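Local coordinates for protein N-alpha-acetyltransferase 35, NatC auxiliary subunit (Saccharomyces cerevisiae, PDB 6YGA) that serves as the auxiliary subunit of the NatC N-terminal acetyltransferase, which acetylates the N-terminal methionine of L-A virus Gag protein, at residues B[180-185]-B[281-286]. Sequence-based numbering, arbitrary orientation.
Sequences NNMGFN and RSNQFP
Arg281 reaches Phe184 with CG trans to its backbone N (chi1 170°) and a bend at chi3 of -91°, which lays the guanidinium flat over one face of the ring. The two centres are 3.7 Å apart and the planes differ by 15°, a stacked cation-pi pair. Met182 O lies in the guanidinium plane and takes a bent hydrogen bond from Arg281 NH1, 2.8 Å away. Stack and bond together fix the rotation of the group. Met182 O belongs to the type I' turn from Asn181 to Phe184; the guanidinium holds that turn at a backbone carbonyl and at the Phe184 ring. The terminal methyl CE of selenomethionine Met182 meets the side chain of Asn283, 3.9 Å from CG. Beside it, a water accepts from Asn180 ND2 at 3.0 Å and donates to Asn283 OD1 at 3.2 Å. Both asparagines also form Asx turns within their own loops. Asn180 ND2 meets the Phe285 ring obliquely, 3.5 Å from CD1. Ser282 OG hydrogen-bonds to Met52 N of the N-alpha-acetyltransferase 38 chain. The contact joins the loop between helices 142-167 and 193-209 to that between 276-280 and 298-311, with helix 118-129 packing on Phe184 through Leu124 and Val128.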
loop_
_atom_site.group_PDB
_atom_site.type_symbol
_atom_site.label_atom_id
_atom_site.label_comp_id
_atom_site.label_asym_id
_atom_site.label_seq_id
_atom_site.Cartn_x
_atom_site.Cartn_y
_atom_site.Cartn_z
ATOM N N ASN B 180 -2.635 13.601 -8.482
ATOM C CA ASN B 180 -2.840 13.941 -9.887
ATOM C C ASN B 180 -3.421 15.347 -9.916
ATOM O O ASN B 180 -4.635 15.537 -9.837
ATOM C CB ASN B 180 -3.759 12.934 -10.567
ATOM C CG ASN B 180 -4.046 13.289 -12.016
ATOM O OD1 ASN B 180 -3.337 14.092 -12.626
ATOM N ND2 ASN B 180 -5.085 12.681 -12.578
ATOM N N ASN B 181 -2.541 16.345 -10.009
ATOM C CA ASN B 181 -2.950 17.744 -10.058
ATOM C C ASN B 181 -3.218 18.238 -11.477
ATOM O O ASN B 181 -3.355 19.447 -11.680
ATOM C CB ASN B 181 -1.896 18.632 -9.381
ATOM C CG ASN B 181 -0.562 18.621 -10.104
ATOM O OD1 ASN B 181 -0.248 17.685 -10.839
ATOM N ND2 ASN B 181 0.237 19.662 -9.888
HETATM N N MSE B 182 -3.290 17.334 -12.453
HETATM C CA MSE B 182 -3.660 17.665 -13.831
HETATM C C MSE B 182 -2.810 18.767 -14.459
HETATM O O MSE B 182 -3.336 19.682 -15.091
HETATM C CB MSE B 182 -5.136 18.054 -13.887
HETATM C CG MSE B 182 -6.058 16.919 -13.494
HETATM SE SE MSE B 182 -7.912 17.466 -13.315
HETATM C CE MSE B 182 -8.663 16.416 -14.773
ATOM N N GLY B 183 -1.496 18.673 -14.278
ATOM C CA GLY B 183 -0.581 19.594 -14.921
ATOM C C GLY B 183 -0.496 20.976 -14.319
ATOM O O GLY B 183 -0.016 21.898 -14.985
ATOM N N PHE B 184 -0.936 21.156 -13.077
ATOM C CA PHE B 184 -0.864 22.460 -12.426
ATOM C C PHE B 184 0.540 22.697 -11.878
ATOM O O PHE B 184 1.052 21.897 -11.087
ATOM C CB PHE B 184 -1.897 22.562 -11.306
ATOM C CG PHE B 184 -3.225 23.101 -11.756
ATOM C CD1 PHE B 184 -3.330 24.389 -12.251
ATOM C CD2 PHE B 184 -4.368 22.324 -11.674
ATOM C CE1 PHE B 184 -4.550 24.887 -12.667
ATOM C CE2 PHE B 184 -5.589 22.818 -12.085
ATOM C CZ PHE B 184 -5.681 24.101 -12.580
ATOM N N ASN B 185 1.158 23.801 -12.297
ATOM C CA ASN B 185 2.451 24.240 -11.783
ATOM C C ASN B 185 2.352 25.741 -11.545
ATOM O O ASN B 185 2.220 26.514 -12.501
ATOM C CB ASN B 185 3.583 23.908 -12.761
ATOM C CG ASN B 185 4.966 24.080 -12.148
ATOM O OD1 ASN B 185 5.126 24.713 -11.105
ATOM N ND2 ASN B 185 5.976 23.516 -12.805
ATOM N N ARG B 281 -10.420 20.350 -18.858
ATOM C CA ARG B 281 -8.985 20.466 -18.645
ATOM C C ARG B 281 -8.282 19.237 -19.212
ATOM O O ARG B 281 -8.868 18.155 -19.320
ATOM C CB ARG B 281 -8.682 20.640 -17.153
ATOM C CG ARG B 281 -7.209 20.540 -16.767
ATOM C CD ARG B 281 -6.921 21.243 -15.453
ATOM N NE ARG B 281 -6.552 22.640 -15.661
ATOM C CZ ARG B 281 -5.298 23.078 -15.722
ATOM N NH1 ARG B 281 -4.289 22.230 -15.583
ATOM N NH2 ARG B 281 -5.052 24.367 -15.916
ATOM N N SER B 282 -7.028 19.425 -19.627
ATOM C CA SER B 282 -6.216 18.325 -20.137
ATOM C C SER B 282 -6.193 17.175 -19.142
ATOM O O SER B 282 -5.806 17.349 -17.982
ATOM C CB SER B 282 -4.794 18.810 -20.427
ATOM O OG SER B 282 -4.754 19.579 -21.614
ATOM N N ASN B 283 -6.620 16.000 -19.602
ATOM C CA ASN B 283 -6.748 14.822 -18.751
ATOM C C ASN B 283 -6.294 13.602 -19.536
ATOM O O ASN B 283 -6.837 13.313 -20.606
ATOM C CB ASN B 283 -8.194 14.652 -18.267
ATOM C CG ASN B 283 -8.359 13.499 -17.293
ATOM O OD1 ASN B 283 -7.381 12.904 -16.837
ATOM N ND2 ASN B 283 -9.608 13.184 -16.962
ATOM N N GLN B 284 -5.298 12.894 -19.007
ATOM C CA GLN B 284 -4.784 11.680 -19.624
ATOM C C GLN B 284 -5.313 10.415 -18.959
ATOM O O GLN B 284 -4.833 9.320 -19.265
ATOM C CB GLN B 284 -3.253 11.676 -19.596
ATOM C CG GLN B 284 -2.608 12.864 -20.293
ATOM C CD GLN B 284 -1.109 12.704 -20.445
ATOM O OE1 GLN B 284 -0.564 11.621 -20.234
ATOM N NE2 GLN B 284 -0.434 13.786 -20.814
ATOM N N PHE B 285 -6.287 10.539 -18.067
ATOM C CA PHE B 285 -6.812 9.430 -17.289
ATOM C C PHE B 285 -8.297 9.232 -17.570
ATOM O O PHE B 285 -8.982 10.163 -18.010
ATOM C CB PHE B 285 -6.596 9.678 -15.788
ATOM C CG PHE B 285 -5.149 9.728 -15.386
ATOM C CD1 PHE B 285 -4.427 10.907 -15.483
ATOM C CD2 PHE B 285 -4.510 8.593 -14.914
ATOM C CE1 PHE B 285 -3.092 10.950 -15.118
ATOM C CE2 PHE B 285 -3.178 8.631 -14.546
ATOM C CZ PHE B 285 -2.468 9.809 -14.647
ATOM N N PRO B 286 -8.825 8.032 -17.337
ATOM C CA PRO B 286 -10.266 7.800 -17.535
ATOM C C PRO B 286 -11.084 8.609 -16.547
ATOM O O PRO B 286 -10.584 8.980 -15.473
ATOM C CB PRO B 286 -10.422 6.291 -17.284
ATOM C CG PRO B 286 -9.051 5.724 -17.469
ATOM C CD PRO B 286 -8.110 6.790 -16.998
HETATM O O HOH W 1 -5.047 14.243 -15.143
#